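Local structure of virulence protein vsdE (Salmonella enterica, 5LQ6) at residues 54-57 / 58-62; 133-136 / 137-141; 14-17 / 18-22; 83-86 / 87-91. The protein is a secreted Salmonella virulence effector, a cysteine hydrolase of the papain-like peptidase clan that suppresses host immune responses. The protein carries 4 engineered substitutions. All coordinates share one frame; numbering follows the deposited sequence. Where two conformers were deposited one is given.

Contact 1: residues 54-57 / 58-62; sequences SRDN and LKQMA
The side-chain amide of Gln60 and the carboxylate of Asp56 meet one turn apart in helix 55-65, their planes 40° apart. NE2 of Gln60 lies 2.9 Å from Asp56 OD1 and 3.1 Å from Asp56 O; both hydrogen bonds are weak and poorly aimed. Gln60 folds back: a bend at chi2 (-29°) turns the amide over the Asp56 carbonyl and brings CG within 3.3 Å of Asp56 O. OE1, at the other end of that amide, accepts from Arg63, but with NE2 weakly bound and a second Gln60 conformer deposited, this placement is one of at least two. Asn57 has its amide turned the other way, to the start of the helix. Its OD1 accepts from Ser54 N at 3.0 Å, the donor standing 43° above the carbonyl plane, while Asn57 N returns a bond to Ser54 OG at 2.9 Å. The pair is a capping box with Ser54 as N-cap. Behind it the regular helical bonds begin with Leu58 N to Ser54 O. Leu58 sets CG against Ser54 O, its side chain buried on Val170, Ile172 and Ile184 of the neighbouring strands. The Arg55 side chain reaches outward, NE donating to Gln182 OE1. Lys59 NZ stays 4.2 Å from Asp56 OD1, too far for a salt bridge. The chemistry is that of a helix start: the box gives the first-turn N-H of Asn57 an acceptor and ties the Ser54 N-H back to Asn57 OD1, and the acidic Asp56 in the first turn probably interacts favourably with the helix dipole.

Contact 2: residues 133-136 / 137-141; sequences EKEI and LNRYD
Glu135 and Arg139, one turn apart on helix 129-143, are joined by a salt bridge from Arg139 NE to Glu135 OE2, 3.0 Å long and nearly straight at 165°. The oxygen lies at the edge of the guanidinium, near its plane, and is itself met on its anti side; the two flat groups stand almost perpendicular, 85° apart. Glu135 reaches this position by a bend: CG leaves anti to the backbone N, and chi2 of 65° then swings the carboxylate along the helix toward Arg139. The arginine comes with its chain extended from CG to NE, its CG 3.4 Å from Glu135 O. Arg139 NH2 remains 3.7 Å from Glu135 OE2, which makes this a single-point, NE-mediated bridge within the two segments.

Beneath it run the backbone bonds of the helix: Leu137 N to Glu133 O, Asn138 N to Lys134 O, Arg139 N to Glu135 O and Tyr140 N to Ile136 O, all close to 2.9 Å. Packing takes over round the helix from the bridge, where Glu133 and Leu137 lie side by side, CG of the former 4.1 Å from CD1 of the latter. Leu137 also sets its CG against Glu133 O, at 3.5 Å.

Ile136 is the buried residue here, facing the four-stranded antiparallel sheet through Phe148 and Ile150 of strand 147-157, Ala169 and Val171 of strand 163-172, and Val181 of strand 180-184. Tyr140 extends the same face over Val171 and bonds Ser173 through its hydroxyl, while Arg139 lies on Phe148, so the helix packs across three strands of the sheet.

Contact 3: residues 14-17 / 18-22; sequences DIIS and RINSK
A bend at chi3 (-68°) folds Arg18 back along helix 12-19 until its guanidinium lies over the backbone of Asp14 and Ile15. Asp14 O sits 3.5 Å above the guanidinium plane, over its centre, and Ile15 N faces the same side nearer the rim. The end of the arginine also touches side chains, NH1 against Asp14 CB and NH2 against Ile15 CG1, the latter at 3.6 Å. Asp14 and Arg18 make no direct salt bridge: one water bridges them, accepting from Arg18 NH1 in the guanidinium plane and donating to Asp14 OD2. NE of Arg18 bonds Ile114 O.

Ser17, with OG between its backbone N and carbonyl carbon (chi1 60°), turns back to donate to Asp14 O at 2.9 Å. That oxygen also takes Arg18 N, both donors reaching it from the same face of its plane. Ile16 O is gripped twice as well, but from opposite faces, by Asn20 N and by Asn20 ND2 at 2.9 Å. The side-chain bond is bent, 137° at the hydrogen, and places ND2 beside Ile16 CG2. Just past the helix end, Ser21 donates through both N and OG to Arg18 O, the hydroxyl bond being 2.8 Å. Each of these side chains gives a carbonyl near the helix end a second donor.

The inner face is apolar: Ile15 and Ile19 are buried against Leu39 and Ile114, with Ile19 also on Ile35. Ile16, more exposed, touches Ile41. The helix thus packs against helices 29-38 and 108-116 and strand 39-41 of the two-stranded sheet.

Contact 4: residues 83-86 / 87-91; sequences LHYN and IHHRQ
Aromatic contact joins Tyr85 and His89, one turn apart near the end of helix 76-89. CD2 of His89 stands 3.4 Å above the phenol ring, over its centre, and NE2 leans toward Tyr85 CE2. The planes are 49° apart, an oblique pairing. Tyr85 swings its ring along the helix toward His89 with CG anti to the backbone N (chi1 179°). The same His89 CD2 lies 3.2 Å from Tyr85 O, at the imidazole edge, and one face of the His89 ring takes His88 CD2 over its centre.

Apolar contact is made by Leu83 and Ile87, CG to CD1 at 3.9 Å.

Among the polar interactions, Ile87 N, His88 N and His89 N bond back to Leu83 O, His84 O and Tyr85 O. The helix then closes in a Schellman motif, Arg90 taking positive phi, Gln91 N reaching Asn86 O at 3.1 Å and Arg90 N bonding back to Ile87 O. Arg90 NH1 also donates to Ile87 O at 2.8 Å, from the face opposite Arg90 N. NE and NH2 hold the carbonyls of Pro50 and Gln51.

Leu83 and Asn86 rest on Met61 of helix 55-65; Ile87 and His84 face strands 147-157 and 163-172, through Val170 and Ile149 among others. Tyr85 OH bonds Ser11, just before helix 12-19, and Asn86 ND2 bonds Leu94 O of strand 94-96, so the helix end lies between both sheets.

How the contacts relate
Along the chain the order is contact 3, contact 1, contact 4, contact 2, each lying on a different helix. Contact 4 is the hub: Met61 CE of contact 1 packs 3.4 Å from Asn86 O, and Ile15 CD1 of contact 3 meets Tyr85 CE2 at 3.7 Å. Contacts 1 and 4 have centres 11 Å apart, on consecutive helices. Contacts 2 and 3 lie on opposite sides of the chain's centre, their centres 34 Å apart. Contacts 1, 2 and 4 all pack on the four-stranded sheet, contact 3 by the two-stranded one. Helix 76-89 begins at Cys76, which with His165 and Asp185 probably forms the catalytic triad, as in papain-like enzymes.

Contact 1: residues 54-57 / 58-62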
loop_
_atom_site.group_PDB
_atom_site.type_symbol
_atom_site.label_atom_id
_atom_site.label_comp_id
_atom_site.label_asym_id
_atom_site.label_seq_id
_atom_site.Cartn_x
_atom_site.Cartn_y
_atom_site.Cartn_z
ATOM N N SER A 54 -9.014 10.490 -9.556
ATOM C CA SER A 54 -8.155 11.004 -10.564
ATOM C C SER A 54 -6.711 10.783 -10.129
ATOM O O SER A 54 -6.398 10.523 -8.944
ATOM C CB SER A 54 -8.394 12.502 -10.736
ATOM O OG SER A 54 -7.926 13.241 -9.619
ATOM N N ARG A 55 -5.799 10.951 -11.070
ATOM C CA ARG A 55 -4.392 10.854 -10.747
ATOM C C ARG A 55 -3.994 11.908 -9.741
ATOM O O ARG A 55 -3.222 11.680 -8.816
ATOM C CB ARG A 55 -3.541 10.903 -12.018
ATOM C CG ARG A 55 -2.083 10.616 -11.773
ATOM C CD ARG A 55 -1.346 10.649 -13.095
ATOM N NE ARG A 55 0.037 10.270 -12.935
ATOM C CZ ARG A 55 1.016 11.109 -12.658
ATOM N NH1 ARG A 55 0.770 12.408 -12.466
ATOM N NH2 ARG A 55 2.253 10.649 -12.542
ATOM N N ASP A 56 -4.534 13.118 -9.900
ATOM C CA ASP A 56 -4.243 14.179 -8.978
ATOM C C ASP A 56 -4.781 13.880 -7.563
ATOM O O ASP A 56 -4.141 14.214 -6.565
ATOM C CB ASP A 56 -4.892 15.477 -9.468
ATOM C CG ASP A 56 -4.576 16.604 -8.547
ATOM O OD1 ASP A 56 -3.392 16.977 -8.519
ATOM O OD2 ASP A 56 -5.491 17.032 -7.795
ATOM N N ASN A 57 -5.937 13.265 -7.464
ATOM C CA ASN A 57 -6.442 12.781 -6.180
ATOM C C ASN A 57 -5.415 11.888 -5.513
ATOM O O ASN A 57 -5.127 12.021 -4.311
ATOM C CB ASN A 57 -7.766 11.994 -6.276
ATOM C CG ASN A 57 -8.979 12.807 -6.712
ATOM O OD1 ASN A 57 -9.891 12.236 -7.305
ATOM N ND2 ASN A 57 -9.024 14.079 -6.368
ATOM N N LEU A 58 -4.913 10.925 -6.276
ATOM C CA LEU A 58 -3.929 10.006 -5.712
ATOM C C LEU A 58 -2.661 10.689 -5.234
ATOM O O LEU A 58 -2.068 10.282 -4.257
ATOM C CB LEU A 58 -3.554 8.898 -6.726
ATOM C CG LEU A 58 -4.621 7.936 -7.120
ATOM C CD1 LEU A 58 -3.980 7.008 -8.173
ATOM C CD2 LEU A 58 -5.106 7.129 -5.931
ATOM N N LYS A 59 -2.206 11.710 -5.956
ATOM C CA LYS A 59 -1.055 12.445 -5.505
ATOM C C LYS A 59 -1.326 13.061 -4.146
ATOM O O LYS A 59 -0.489 13.009 -3.241
ATOM C CB LYS A 59 -0.700 13.571 -6.505
ATOM C CG LYS A 59 0.628 14.220 -6.251
ATOM C CD LYS A 59 0.875 15.392 -7.196
ATOM C CE LYS A 59 0.403 15.103 -8.620
ATOM N NZ LYS A 59 0.677 16.268 -9.516
ATOM N N GLN A 60 -2.487 13.704 -3.997
ATOM C CA GLN A 60 -2.786 14.343 -2.731
ATOM C C GLN A 60 -2.907 13.321 -1.586
ATOM O O GLN A 60 -2.460 13.570 -0.487
ATOM C CB GLN A 60 -4.057 15.175 -2.844
ATOM C CG GLN A 60 -4.125 16.225 -3.971
ATOM C CD GLN A 60 -2.799 16.839 -4.441
ATOM O OE1 GLN A 60 -1.970 17.345 -3.646
ATOM N NE2 GLN A 60 -2.592 16.814 -5.753
ATOM N N MET A 61 -3.484 12.169 -1.890
ATOM C CA MET A 61 -3.619 11.097 -0.885
ATOM C C MET A 61 -2.265 10.539 -0.470
ATOM O O MET A 61 -2.012 10.267 0.710
ATOM C CB MET A 61 -4.530 9.989 -1.428
ATOM C CG MET A 61 -5.945 10.475 -1.594
ATOM S SD MET A 61 -7.155 9.244 -2.037
ATOM C CE MET A 61 -7.529 8.592 -0.392
ATOM N N ALA A 62 -1.363 10.378 -1.425
ATOM C CA ALA A 62 -0.012 9.898 -1.119
ATOM C C ALA A 62 0.781 10.887 -0.301
ATOM O O ALA A 62 1.523 10.521 0.586
ATOM C CB ALA A 62 0.745 9.566 -2.386
#

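Contact 2: residues 133-136 / 137-141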
loop_
_atom_site.group_PDB
_atom_site.type_symbol
_atom_site.label_atom_id
_atom_site.label_comp_id
_atom_site.label_asym_id
_atom_site.label_seq_id
_atom_site.Cartn_x
_atom_site.Cartn_y
_atom_site.Cartn_z
ATOM N N GLU A 133 1.603 -5.511 -12.967
ATOM C CA GLU A 133 0.675 -4.641 -13.712
ATOM C C GLU A 133 -0.386 -5.453 -14.451
ATOM O O GLU A 133 -1.554 -5.144 -14.410
ATOM C CB GLU A 133 1.464 -3.751 -14.688
ATOM C CG GLU A 133 0.610 -2.833 -15.520
ATOM C CD GLU A 133 1.371 -2.160 -16.650
ATOM O OE1 GLU A 133 2.094 -2.857 -17.391
ATOM O OE2 GLU A 133 1.268 -0.927 -16.777
ATOM N N LYS A 134 0.041 -6.500 -15.129
ATOM C CA LYS A 134 -0.892 -7.328 -15.904
ATOM C C LYS A 134 -1.914 -7.984 -15.003
ATOM O O LYS A 134 -3.131 -8.017 -15.310
ATOM C CB LYS A 134 -0.085 -8.424 -16.648
ATOM C CG LYS A 134 -0.968 -9.369 -17.444
ATOM C CD LYS A 134 -0.143 -10.456 -18.104
ATOM C CE LYS A 134 -0.980 -11.715 -18.325
ATOM N NZ LYS A 134 -0.324 -12.692 -19.249
ATOM N N GLU A 135 -1.498 -8.491 -13.848
ATOM C CA GLU A 135 -2.404 -9.158 -12.931
ATOM C C GLU A 135 -3.449 -8.183 -12.400
ATOM O O GLU A 135 -4.611 -8.515 -12.260
ATOM C CB GLU A 135 -1.636 -9.781 -11.767
ATOM C CG GLU A 135 -2.438 -10.364 -10.622
ATOM C CD GLU A 135 -3.276 -11.569 -11.029
ATOM O OE1 GLU A 135 -3.008 -12.168 -12.109
ATOM O OE2 GLU A 135 -4.206 -11.924 -10.246
ATOM N N ILE A 136 -2.996 -6.963 -12.077
ATOM C CA ILE A 136 -3.895 -5.956 -11.570
ATOM C C ILE A 136 -4.891 -5.574 -12.664
ATOM O O ILE A 136 -6.105 -5.442 -12.361
ATOM C CB ILE A 136 -3.112 -4.733 -11.071
ATOM C CG1 ILE A 136 -2.492 -5.109 -9.730
ATOM C CG2 ILE A 136 -4.054 -3.538 -10.937
ATOM C CD1 ILE A 136 -1.498 -4.097 -9.218
ATOM N N LEU A 137 -4.402 -5.363 -13.891
ATOM C CA LEU A 137 -5.361 -5.054 -14.990
ATOM C C LEU A 137 -6.345 -6.157 -15.210
ATOM O O LEU A 137 -7.515 -5.902 -15.526
ATOM C CB LEU A 137 -4.642 -4.669 -16.244
ATOM C CG LEU A 137 -3.917 -3.333 -16.210
ATOM C CD1 LEU A 137 -2.960 -3.202 -17.402
ATOM C CD2 LEU A 137 -4.892 -2.157 -16.060
ATOM N N ASN A 138 -5.915 -7.388 -15.034
ATOM C CA ASN A 138 -6.855 -8.513 -15.165
ATOM C C ASN A 138 -7.893 -8.541 -14.064
ATOM O O ASN A 138 -9.109 -8.765 -14.324
ATOM C CB ASN A 138 -6.107 -9.824 -15.243
ATOM C CG ASN A 138 -7.019 -11.000 -15.614
ATOM O OD1 ASN A 138 -7.658 -10.994 -16.662
ATOM N ND2 ASN A 138 -7.122 -11.957 -14.732
ATOM N N ARG A 139 -7.472 -8.354 -12.829
ATOM C CA ARG A 139 -8.405 -8.279 -11.740
ATOM C C ARG A 139 -9.414 -7.126 -11.945
ATOM O O ARG A 139 -10.633 -7.267 -11.650
ATOM C CB ARG A 139 -7.732 -8.144 -10.378
ATOM C CG ARG A 139 -6.946 -9.353 -9.934
ATOM C CD ARG A 139 -6.469 -9.153 -8.512
ATOM N NE ARG A 139 -5.370 -10.049 -8.142
ATOM C CZ ARG A 139 -4.972 -10.271 -6.887
ATOM N NH1 ARG A 139 -5.598 -9.716 -5.844
ATOM N NH2 ARG A 139 -3.965 -11.090 -6.669
ATOM N N TYR A 140 -8.956 -6.002 -12.473
ATOM C CA TYR A 140 -9.860 -4.913 -12.731
ATOM C C TYR A 140 -10.834 -5.271 -13.862
ATOM O O TYR A 140 -12.013 -4.937 -13.766
ATOM C CB TYR A 140 -9.079 -3.643 -13.115
ATOM C CG TYR A 140 -9.928 -2.421 -13.316
ATOM C CD1 TYR A 140 -10.392 -1.669 -12.270
ATOM C CD2 TYR A 140 -10.313 -2.072 -14.613
ATOM C CE1 TYR A 140 -11.212 -0.574 -12.470
ATOM C CE2 TYR A 140 -11.082 -0.975 -14.803
ATOM C CZ TYR A 140 -11.559 -0.258 -13.757
ATOM O OH TYR A 140 -12.335 0.862 -13.964
ATOM N N ASP A 141 -10.312 -5.889 -14.895
ATOM C CA ASP A 141 -11.150 -6.289 -16.045
ATOM C C ASP A 141 -12.282 -7.202 -15.620
ATOM O O ASP A 141 -13.399 -7.073 -16.135
ATOM C CB ASP A 141 -10.292 -6.930 -17.092
ATOM C CG ASP A 141 -11.047 -7.100 -18.365
ATOM O OD1 ASP A 141 -11.421 -6.050 -18.951
ATOM O OD2 ASP A 141 -11.234 -8.276 -18.700
#

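Contact 3: residues 14-17 / 18-22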
loop_
_atom_site.group_PDB
_atom_site.type_symbol
_atom_site.label_atom_id
_atom_site.label_comp_id
_atom_site.label_asym_id
_atom_site.label_seq_id
_atom_site.Cartn_x
_atom_site.Cartn_y
_atom_site.Cartn_z
ATOM N N ASP A 14 -12.475 0.842 15.595
ATOM C CA ASP A 14 -11.927 -0.534 15.702
ATOM C C ASP A 14 -10.409 -0.609 15.663
ATOM O O ASP A 14 -9.794 -1.432 16.338
ATOM C CB ASP A 14 -12.541 -1.435 14.631
ATOM C CG ASP A 14 -14.027 -1.752 14.881
ATOM O OD1 ASP A 14 -14.555 -1.455 15.965
ATOM O OD2 ASP A 14 -14.668 -2.316 13.974
ATOM N N ILE A 15 -9.777 0.266 14.891
ATOM C CA ILE A 15 -8.307 0.407 14.911
ATOM C C ILE A 15 -7.819 0.801 16.304
ATOM O O ILE A 15 -6.857 0.276 16.847
ATOM C CB ILE A 15 -7.804 1.427 13.840
ATOM C CG1 ILE A 15 -8.238 0.949 12.450
ATOM C CG2 ILE A 15 -6.330 1.671 13.964
ATOM C CD1 ILE A 15 -7.921 1.952 11.352
ATOM N N ILE A 16 -8.504 1.787 16.870
ATOM C CA ILE A 16 -8.145 2.286 18.194
ATOM C C ILE A 16 -8.282 1.196 19.247
ATOM O O ILE A 16 -7.377 1.030 20.067
ATOM C CB ILE A 16 -9.030 3.507 18.517
ATOM C CG1 ILE A 16 -8.444 4.728 17.759
ATOM C CG2 ILE A 16 -9.063 3.760 20.022
ATOM C CD1 ILE A 16 -9.435 5.871 17.627
ATOM N N SER A 17 -9.313 0.401 19.147
ATOM C CA SER A 17 -9.502 -0.683 20.106
ATOM C C SER A 17 -8.386 -1.722 19.960
ATOM O O SER A 17 -7.804 -2.181 20.931
ATOM C CB SER A 17 -10.883 -1.297 20.036
ATOM O OG SER A 17 -11.210 -1.855 18.810
ATOM N N ARG A 18 -8.080 -2.080 18.718
ATOM C CA ARG A 18 -7.022 -3.108 18.506
ATOM C C ARG A 18 -5.660 -2.662 18.948
ATOM O O ARG A 18 -4.934 -3.399 19.602
ATOM C CB ARG A 18 -7.022 -3.534 17.039
ATOM C CG ARG A 18 -8.232 -4.335 16.618
ATOM C CD ARG A 18 -8.133 -4.913 15.211
ATOM N NE ARG A 18 -8.177 -3.852 14.201
ATOM C CZ ARG A 18 -9.247 -3.495 13.520
ATOM N NH1 ARG A 18 -10.411 -4.078 13.731
ATOM N NH2 ARG A 18 -9.152 -2.522 12.588
ATOM N N ILE A 19 -5.298 -1.424 18.602
ATOM C CA ILE A 19 -3.982 -0.909 18.884
ATOM C C ILE A 19 -3.717 -0.734 20.390
ATOM O O ILE A 19 -2.589 -0.824 20.870
ATOM C CB ILE A 19 -3.767 0.380 18.038
ATOM C CG1 ILE A 19 -2.337 0.534 17.610
ATOM C CG2 ILE A 19 -4.374 1.619 18.715
ATOM C CD1 ILE A 19 -2.184 1.723 16.686
ATOM N N ASN A 20 -4.786 -0.536 21.169
ATOM C CA ASN A 20 -4.643 -0.392 22.606
ATOM C C ASN A 20 -4.922 -1.661 23.407
ATOM O O ASN A 20 -4.882 -1.658 24.633
ATOM C CB ASN A 20 -5.622 0.703 23.091
ATOM C CG ASN A 20 -5.180 2.079 22.702
ATOM O OD1 ASN A 20 -4.146 2.482 23.140
ATOM N ND2 ASN A 20 -5.920 2.763 21.840
ATOM N N SER A 21 -5.211 -2.775 22.707
ATOM C CA SER A 21 -5.655 -3.969 23.430
ATOM C C SER A 21 -4.535 -4.652 24.203
ATOM O O SER A 21 -3.387 -4.546 23.849
ATOM C CB SER A 21 -6.326 -4.890 22.462
ATOM O OG SER A 21 -5.398 -5.359 21.593
ATOM N N LYS A 22 -4.933 -5.370 25.240
ATOM C CA LYS A 22 -3.971 -6.048 26.090
ATOM C C LYS A 22 -3.713 -7.471 25.590
ATOM O O LYS A 22 -2.722 -8.085 26.018
ATOM C CB LYS A 22 -4.475 -6.090 27.533
ATOM C CG LYS A 22 -4.676 -4.721 28.185
ATOM C CD LYS A 22 -3.494 -3.788 28.021
ATOM C CE LYS A 22 -3.594 -2.580 28.983
ATOM N NZ LYS A 22 -4.164 -1.298 28.435
HETATM O O HOH W 1 -12.699 -3.739 11.890
#

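Contact 4: residues 83-86 / 87-91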
loop_
_atom_site.group_PDB
_atom_site.type_symbol
_atom_site.label_atom_id
_atom_site.label_comp_id
_atom_site.label_asym_id
_atom_site.label_seq_id
_atom_site.Cartn_x
_atom_site.Cartn_y
_atom_site.Cartn_z
ATOM N N LEU A 83 -2.324 4.304 3.290
ATOM C CA LEU A 83 -2.823 4.792 2.014
ATOM C C LEU A 83 -3.902 3.892 1.485
ATOM O O LEU A 83 -4.900 4.342 0.936
ATOM C CB LEU A 83 -1.658 4.913 1.022
ATOM C CG LEU A 83 -2.005 5.467 -0.348
ATOM C CD1 LEU A 83 -2.699 6.818 -0.233
ATOM C CD2 LEU A 83 -0.742 5.571 -1.209
ATOM N N HIS A 84 -3.710 2.567 1.557
ATOM C CA HIS A 84 -4.734 1.632 1.111
ATOM C C HIS A 84 -6.076 1.813 1.810
ATOM O O HIS A 84 -7.141 1.752 1.207
ATOM C CB HIS A 84 -4.204 0.212 1.263
ATOM C CG HIS A 84 -5.051 -0.840 0.646
ATOM N ND1 HIS A 84 -5.115 -1.037 -0.713
ATOM C CD2 HIS A 84 -5.810 -1.813 1.188
ATOM C CE1 HIS A 84 -5.934 -2.023 -0.983
ATOM N NE2 HIS A 84 -6.357 -2.535 0.155
ATOM N N TYR A 85 -5.984 1.971 3.115
ATOM C CA TYR A 85 -7.167 2.243 3.911
ATOM C C TYR A 85 -7.868 3.534 3.489
ATOM O O TYR A 85 -9.085 3.545 3.326
ATOM C CB TYR A 85 -6.783 2.307 5.384
ATOM C CG TYR A 85 -7.891 2.619 6.375
ATOM C CD1 TYR A 85 -8.260 3.898 6.656
ATOM C CD2 TYR A 85 -8.537 1.582 6.994
ATOM C CE1 TYR A 85 -9.263 4.148 7.608
ATOM C CE2 TYR A 85 -9.525 1.818 7.966
ATOM C CZ TYR A 85 -9.868 3.118 8.223
ATOM O OH TYR A 85 -10.898 3.401 9.173
ATOM N N ASN A 86 -7.112 4.603 3.340
ATOM C CA ASN A 86 -7.660 5.913 2.930
ATOM C C ASN A 86 -8.319 5.804 1.545
ATOM O O ASN A 86 -9.405 6.324 1.306
ATOM C CB ASN A 86 -6.579 6.984 2.921
ATOM C CG ASN A 86 -6.094 7.344 4.322
ATOM O OD1 ASN A 86 -6.692 6.885 5.307
ATOM N ND2 ASN A 86 -5.021 8.056 4.409
ATOM N N ILE A 87 -7.670 5.112 0.606
ATOM C CA ILE A 87 -8.268 4.947 -0.686
ATOM C C ILE A 87 -9.587 4.193 -0.587
ATOM O O ILE A 87 -10.599 4.599 -1.195
ATOM C CB ILE A 87 -7.285 4.204 -1.656
ATOM C CG1 ILE A 87 -6.135 5.105 -1.997
ATOM C CG2 ILE A 87 -8.011 3.723 -2.923
ATOM C CD1 ILE A 87 -4.950 4.351 -2.574
ATOM N N HIS A 88 -9.624 3.118 0.208
ATOM C CA HIS A 88 -10.820 2.322 0.346
ATOM C C HIS A 88 -12.003 3.206 0.844
ATOM O O HIS A 88 -13.117 3.036 0.373
ATOM C CB HIS A 88 -10.579 1.177 1.321
ATOM C CG HIS A 88 -11.773 0.300 1.483
ATOM N ND1 HIS A 88 -12.072 -0.700 0.583
ATOM C CD2 HIS A 88 -12.750 0.283 2.423
ATOM C CE1 HIS A 88 -13.186 -1.305 0.972
ATOM N NE2 HIS A 88 -13.627 -0.710 2.068
ATOM N N HIS A 89 -11.715 4.070 1.803
ATOM C CA HIS A 89 -12.765 4.910 2.430
ATOM C C HIS A 89 -12.954 6.206 1.713
ATOM O O HIS A 89 -13.810 7.012 2.109
ATOM C CB HIS A 89 -12.372 5.095 3.904
ATOM C CG HIS A 89 -12.535 3.851 4.704
ATOM N ND1 HIS A 89 -13.771 3.328 5.038
ATOM C CD2 HIS A 89 -11.622 2.960 5.165
ATOM C CE1 HIS A 89 -13.605 2.188 5.695
ATOM N NE2 HIS A 89 -12.312 1.947 5.798
ATOM N N ARG A 90 -12.197 6.436 0.650
ATOM C CA ARG A 90 -12.219 7.688 -0.089
ATOM C C ARG A 90 -12.075 8.881 0.817
ATOM O O ARG A 90 -12.733 9.925 0.636
ATOM C CB ARG A 90 -13.494 7.787 -0.969
ATOM C CG ARG A 90 -13.570 6.784 -2.089
ATOM C CD ARG A 90 -12.417 6.991 -3.079
ATOM N NE ARG A 90 -12.618 6.331 -4.348
ATOM C CZ ARG A 90 -12.203 5.109 -4.661
ATOM N NH1 ARG A 90 -11.564 4.349 -3.770
ATOM N NH2 ARG A 90 -12.425 4.618 -5.883
ATOM N N GLN A 91 -11.171 8.780 1.781
ATOM C CA GLN A 91 -10.970 9.836 2.732
ATOM C C GLN A 91 -9.593 9.817 3.315
ATOM O O GLN A 91 -9.050 8.739 3.558
ATOM C CB GLN A 91 -12.030 9.714 3.844
ATOM C CG GLN A 91 -12.025 10.888 4.822
ATOM C CD GLN A 91 -13.172 10.818 5.858
ATOM O OE1 GLN A 91 -14.170 10.102 5.660
ATOM N NE2 GLN A 91 -13.029 11.570 6.956
#